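Long-range contact in GCN5-related N-acetyltransferase (Sphaerobacter thermophilus, PDB 3TT2), which probably transfers an acyl group, most likely acetyl from acetyl-CoA as in other GCN5-related N-acetyltransferases, to an acceptor not yet identified: residues A[19-31]-A[40-52]. Sequence-based numbering, arbitrary orientation.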
loop_
_atom_site.group_PDB
_atom_site.type_symbol
_atom_site.label_atom_id
_atom_site.label_comp_id
_atom_site.label_asym_id
_atom_site.label_seq_id
_atom_site.Cartn_x
_atom_site.Cartn_y
_atom_site.Cartn_z
ATOM N N VAL A 19 -5.039 -22.256 -3.138
ATOM C CA VAL A 19 -3.839 -23.055 -3.358
ATOM C C VAL A 19 -3.086 -22.335 -4.480
ATOM O O VAL A 19 -3.719 -21.735 -5.342
ATOM C CB VAL A 19 -4.255 -24.485 -3.809
ATOM C CG1 VAL A 19 -3.055 -25.374 -4.160
ATOM C CG2 VAL A 19 -5.124 -25.142 -2.743
ATOM N N PRO A 20 -1.738 -22.371 -4.473
ATOM C CA PRO A 20 -0.957 -21.632 -5.480
ATOM C C PRO A 20 -1.367 -21.878 -6.940
ATOM O O PRO A 20 -1.152 -21.005 -7.787
ATOM C CB PRO A 20 0.487 -22.094 -5.225
ATOM C CG PRO A 20 0.384 -23.214 -4.205
ATOM C CD PRO A 20 -0.863 -22.942 -3.438
ATOM N N ALA A 21 -1.950 -23.039 -7.224
ATOM C CA ALA A 21 -2.457 -23.339 -8.561
ATOM C C ALA A 21 -3.680 -22.491 -8.942
ATOM O O ALA A 21 -4.111 -22.484 -10.101
ATOM C CB ALA A 21 -2.773 -24.824 -8.687
ATOM N N ASP A 22 -4.237 -21.785 -7.964
ATOM C CA ASP A 22 -5.354 -20.880 -8.211
ATOM C C ASP A 22 -4.866 -19.503 -8.653
ATOM O O ASP A 22 -5.660 -18.668 -9.081
ATOM C CB ASP A 22 -6.225 -20.722 -6.957
ATOM C CG ASP A 22 -6.970 -21.995 -6.583
ATOM O OD1 ASP A 22 -7.322 -22.777 -7.496
ATOM O OD2 ASP A 22 -7.207 -22.201 -5.367
ATOM N N ALA A 23 -3.564 -19.266 -8.536
ATOM C CA ALA A 23 -2.988 -18.002 -8.984
ATOM C C ALA A 23 -3.471 -17.542 -10.369
ATOM O O ALA A 23 -3.869 -16.382 -10.514
ATOM C CB ALA A 23 -1.462 -18.049 -8.927
ATOM N N PRO A 24 -3.430 -18.436 -11.390
ATOM C CA PRO A 24 -3.906 -18.006 -12.711
ATOM C C PRO A 24 -5.393 -17.686 -12.748
ATOM O O PRO A 24 -5.776 -16.678 -13.340
ATOM C CB PRO A 24 -3.627 -19.225 -13.596
ATOM C CG PRO A 24 -2.622 -20.029 -12.865
ATOM C CD PRO A 24 -2.949 -19.830 -11.431
ATOM N N ALA A 25 -6.212 -18.531 -12.128
ATOM C CA ALA A 25 -7.653 -18.332 -12.128
ATOM C C ALA A 25 -7.997 -17.015 -11.452
ATOM O O ALA A 25 -8.782 -16.228 -11.983
ATOM C CB ALA A 25 -8.345 -19.483 -11.428
ATOM N N ILE A 26 -7.374 -16.785 -10.292
ATOM C CA ILE A 26 -7.612 -15.607 -9.451
ATOM C C ILE A 26 -7.135 -14.302 -10.090
ATOM O O ILE A 26 -7.798 -13.269 -9.985
ATOM C CB ILE A 26 -6.922 -15.756 -8.069
ATOM C CG1 ILE A 26 -7.522 -16.925 -7.279
ATOM C CG2 ILE A 26 -7.044 -14.480 -7.272
ATOM C CD1 ILE A 26 -6.762 -17.263 -6.004
ATOM N N ALA A 27 -5.979 -14.354 -10.737
ATOM C CA ALA A 27 -5.478 -13.215 -11.481
ATOM C C ALA A 27 -6.590 -12.689 -12.388
ATOM O O ALA A 27 -6.891 -11.494 -12.398
ATOM C CB ALA A 27 -4.270 -13.626 -12.302
ATOM N N ARG A 28 -7.228 -13.603 -13.110
ATOM C CA ARG A 28 -8.288 -13.247 -14.037
ATOM C C ARG A 28 -9.504 -12.664 -13.338
ATOM O O ARG A 28 -10.200 -11.814 -13.887
ATOM C CB ARG A 28 -8.697 -14.467 -14.853
ATOM C CG ARG A 28 -7.534 -15.107 -15.594
ATOM C CD ARG A 28 -8.016 -16.161 -16.568
ATOM N NE ARG A 28 -8.609 -17.313 -15.898
ATOM C CZ ARG A 28 -7.996 -18.482 -15.748
ATOM N NH1 ARG A 28 -6.769 -18.657 -16.228
ATOM N NH2 ARG A 28 -8.614 -19.479 -15.125
ATOM N N LEU A 29 -9.771 -13.129 -12.128
ATOM C CA LEU A 29 -10.867 -12.572 -11.356
ATOM C C LEU A 29 -10.588 -11.104 -11.030
ATOM O O LEU A 29 -11.465 -10.250 -11.153
ATOM C CB LEU A 29 -11.090 -13.385 -10.082
ATOM C CG LEU A 29 -11.791 -12.692 -8.913
ATOM C CD1 LEU A 29 -13.174 -12.199 -9.292
ATOM C CD2 LEU A 29 -11.882 -13.644 -7.737
ATOM N N ILE A 30 -9.359 -10.816 -10.615
ATOM C CA ILE A 30 -8.950 -9.445 -10.323
ATOM C C ILE A 30 -9.005 -8.617 -11.591
ATOM O O ILE A 30 -9.391 -7.449 -11.574
ATOM C CB ILE A 30 -7.495 -9.375 -9.829
ATOM C CG1 ILE A 30 -7.221 -10.426 -8.753
ATOM C CG2 ILE A 30 -7.179 -7.981 -9.328
ATOM C CD1 ILE A 30 -8.151 -10.353 -7.600
ATOM N N ALA A 31 -8.590 -9.231 -12.694
ATOM C CA ALA A 31 -8.562 -8.545 -13.970
ATOM C C ALA A 31 -9.972 -8.144 -14.379
ATOM O O ALA A 31 -10.210 -7.011 -14.795
ATOM C CB ALA A 31 -7.922 -9.421 -15.015
ATOM N N GLU A 40 -7.123 -0.746 -16.678
ATOM C CA GLU A 40 -6.657 -1.761 -17.598
ATOM C C GLU A 40 -6.432 -3.048 -16.819
ATOM O O GLU A 40 -6.082 -3.015 -15.636
ATOM C CB GLU A 40 -5.352 -1.324 -18.265
ATOM C CG GLU A 40 -5.008 -2.100 -19.529
ATOM C CD GLU A 40 -5.536 -1.423 -20.780
ATOM O OE1 GLU A 40 -5.267 -0.212 -20.946
ATOM O OE2 GLU A 40 -6.222 -2.093 -21.589
ATOM N N PRO A 41 -6.645 -4.190 -17.478
ATOM C CA PRO A 41 -6.318 -5.485 -16.880
ATOM C C PRO A 41 -4.809 -5.720 -16.800
ATOM O O PRO A 41 -4.233 -6.436 -17.618
ATOM C CB PRO A 41 -6.972 -6.479 -17.840
ATOM C CG PRO A 41 -8.098 -5.714 -18.444
ATOM C CD PRO A 41 -7.558 -4.330 -18.622
ATOM N N ASP A 42 -4.181 -5.098 -15.808
ATOM C CA ASP A 42 -2.768 -5.301 -15.534
ATOM C C ASP A 42 -2.533 -6.697 -14.962
ATOM O O ASP A 42 -1.533 -7.336 -15.271
ATOM C CB ASP A 42 -2.294 -4.254 -14.526
ATOM C CG ASP A 42 -0.793 -4.246 -14.348
ATOM O OD1 ASP A 42 -0.093 -5.065 -14.981
ATOM O OD2 ASP A 42 -0.312 -3.409 -13.558
ATOM N N ALA A 43 -3.485 -7.170 -14.159
ATOM C CA ALA A 43 -3.289 -8.318 -13.272
ATOM C C ALA A 43 -2.737 -9.577 -13.940
ATOM O O ALA A 43 -3.172 -9.964 -15.025
ATOM C CB ALA A 43 -4.572 -8.637 -12.546
ATOM N N SER A 44 -1.766 -10.201 -13.277
ATOM C CA SER A 44 -1.163 -11.446 -13.747
ATOM C C SER A 44 -1.039 -12.423 -12.582
ATOM O O SER A 44 -0.972 -12.011 -11.424
ATOM C CB SER A 44 0.220 -11.183 -14.351
ATOM O OG SER A 44 1.145 -10.759 -13.362
ATOM N N ALA A 45 -1.018 -13.715 -12.888
ATOM C CA ALA A 45 -0.827 -14.737 -11.868
ATOM C C ALA A 45 0.522 -14.545 -11.196
ATOM O O ALA A 45 0.692 -14.860 -10.022
ATOM C CB ALA A 45 -0.913 -16.115 -12.476
ATOM N N GLU A 46 1.474 -14.020 -11.956
ATOM C CA GLU A 46 2.792 -13.703 -11.443
ATOM C C GLU A 46 2.733 -12.758 -10.243
ATOM O O GLU A 46 3.431 -12.967 -9.248
ATOM C CB GLU A 46 3.604 -13.061 -12.545
ATOM C CG GLU A 46 5.030 -12.812 -12.175
ATOM C CD GLU A 46 5.826 -12.264 -13.338
ATOM O OE1 GLU A 46 5.721 -12.819 -14.459
ATOM O OE2 GLU A 46 6.549 -11.268 -13.129
ATOM N N GLU A 47 1.908 -11.717 -10.340
ATOM C CA GLU A 47 1.734 -10.776 -9.233
ATOM C C GLU A 47 1.093 -11.448 -8.026
ATOM O O GLU A 47 1.538 -11.260 -6.898
ATOM C CB GLU A 47 0.890 -9.569 -9.653
ATOM C CG GLU A 47 1.688 -8.453 -10.302
ATOM C CD GLU A 47 0.840 -7.244 -10.647
ATOM O OE1 GLU A 47 0.966 -6.728 -11.784
ATOM O OE2 GLU A 47 0.056 -6.804 -9.778
ATOM N N VAL A 48 0.041 -12.226 -8.281
ATOM C CA VAL A 48 -0.668 -12.962 -7.237
ATOM C C VAL A 48 0.310 -13.803 -6.428
ATOM O O VAL A 48 0.369 -13.690 -5.206
ATOM C CB VAL A 48 -1.792 -13.841 -7.842
ATOM C CG1 VAL A 48 -2.245 -14.908 -6.875
ATOM C CG2 VAL A 48 -2.969 -12.984 -8.259
ATOM N N LEU A 49 1.099 -14.613 -7.125
ATOM C CA LEU A 49 2.122 -15.455 -6.511
ATOM C C LEU A 49 3.109 -14.679 -5.666
ATOM O O LEU A 49 3.637 -15.204 -4.687
ATOM C CB LEU A 49 2.916 -16.156 -7.597
ATOM C CG LEU A 49 2.101 -17.101 -8.458
ATOM C CD1 LEU A 49 2.837 -17.301 -9.766
ATOM C CD2 LEU A 49 1.877 -18.414 -7.721
ATOM N N ARG A 50 3.384 -13.446 -6.085
ATOM C CA ARG A 50 4.295 -12.568 -5.363
ATOM C C ARG A 50 3.641 -11.964 -4.123
ATOM O O ARG A 50 4.260 -11.882 -3.063
ATOM C CB ARG A 50 4.796 -11.450 -6.271
ATOM C CG ARG A 50 5.562 -10.368 -5.523
ATOM C CD ARG A 50 5.976 -9.208 -6.424
ATOM N NE ARG A 50 6.801 -9.635 -7.551
ATOM C CZ ARG A 50 6.341 -9.815 -8.785
ATOM N NH1 ARG A 50 5.058 -9.609 -9.053
ATOM N NH2 ARG A 50 7.164 -10.203 -9.749
ATOM N N ASP A 51 2.391 -11.535 -4.254
ATOM C CA ASP A 51 1.664 -10.981 -3.120
ATOM C C ASP A 51 1.257 -12.088 -2.142
ATOM O O ASP A 51 0.722 -11.817 -1.065
ATOM C CB ASP A 51 0.442 -10.172 -3.578
ATOM C CG ASP A 51 0.802 -9.067 -4.572
ATOM O OD1 ASP A 51 2.005 -8.879 -4.855
ATOM O OD2 ASP A 51 -0.120 -8.380 -5.067
ATOM N N TRP A 52 1.492 -13.338 -2.528
ATOM C CA TRP A 52 1.226 -14.467 -1.647
ATOM C C TRP A 52 2.470 -14.872 -0.883
ATOM O O TRP A 52 2.440 -15.826 -0.102
ATOM C CB TRP A 52 0.739 -15.666 -2.445
ATOM C CG TRP A 52 -0.707 -15.649 -2.745
ATOM C CD1 TRP A 52 -1.643 -14.796 -2.238
ATOM C CD2 TRP A 52 -1.405 -16.533 -3.631
ATOM N NE1 TRP A 52 -2.886 -15.099 -2.744
ATOM C CE2 TRP A 52 -2.766 -16.160 -3.608
ATOM C CE3 TRP A 52 -1.013 -17.606 -4.443
ATOM C CZ2 TRP A 52 -3.738 -16.823 -4.369
ATOM C CZ3 TRP A 52 -1.975 -18.254 -5.191
ATOM C CH2 TRP A 52 -3.321 -17.862 -5.149
#
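Trp52 turns the outer edge of its six-membered ring toward the start of helix 23-36, where Ile26 meets it at the rim. Ile26 CD1 lies near the ring plane, 3.5 Å from Trp52 CZ2, carried there by an extended chain (chi2 171°). Pro20 CA approaches the same ring obliquely, 3.5 Å from Trp52 CZ3, which also touches the methyl of Ala23. Val48, one turn back along the chain, covers part of one ring face with CG1. Trp52 NE1 is hydrogen-bonded to Tyr74 OH on strand 71-80, which, with the packing around it, helps hold the ring's rotation and ties this corner to the sheet. With Trp52 cut back to an alanine, Ile26 CD1 and Pro20 would probably lose their aromatic neighbour, and Tyr74 OH this hydrogen-bond partner. Helix 23-36 and helix 45-51 belong to the N-terminal GNAT domain, where the family typically has a helical pair after the first strand; the axes of their parts 23-31 and 45-51 pass 8.1 Å apart at 107°. Alanines suit so close a crossing: Ala23 CB fits against Leu49 CD2 at 3.6 Å, and Ala45 CB rests on Pro24 CA. Val48 straddles the helix opposite, a chi1 of 162° aiming CG1 at Ala23 and CG2 toward Ala27. The methyl of Ala27 sits over the backbone joining Ser44 to Ala45, where Ser44 OG caps the second helix by accepting from Glu47 N (3.3 Å). Ahead of the cap, Ala43 CB packs 4.1 Å from Ile30 CB, and Pro41, centre of an inverse gamma turn, lays its CB against Ala31's methyl.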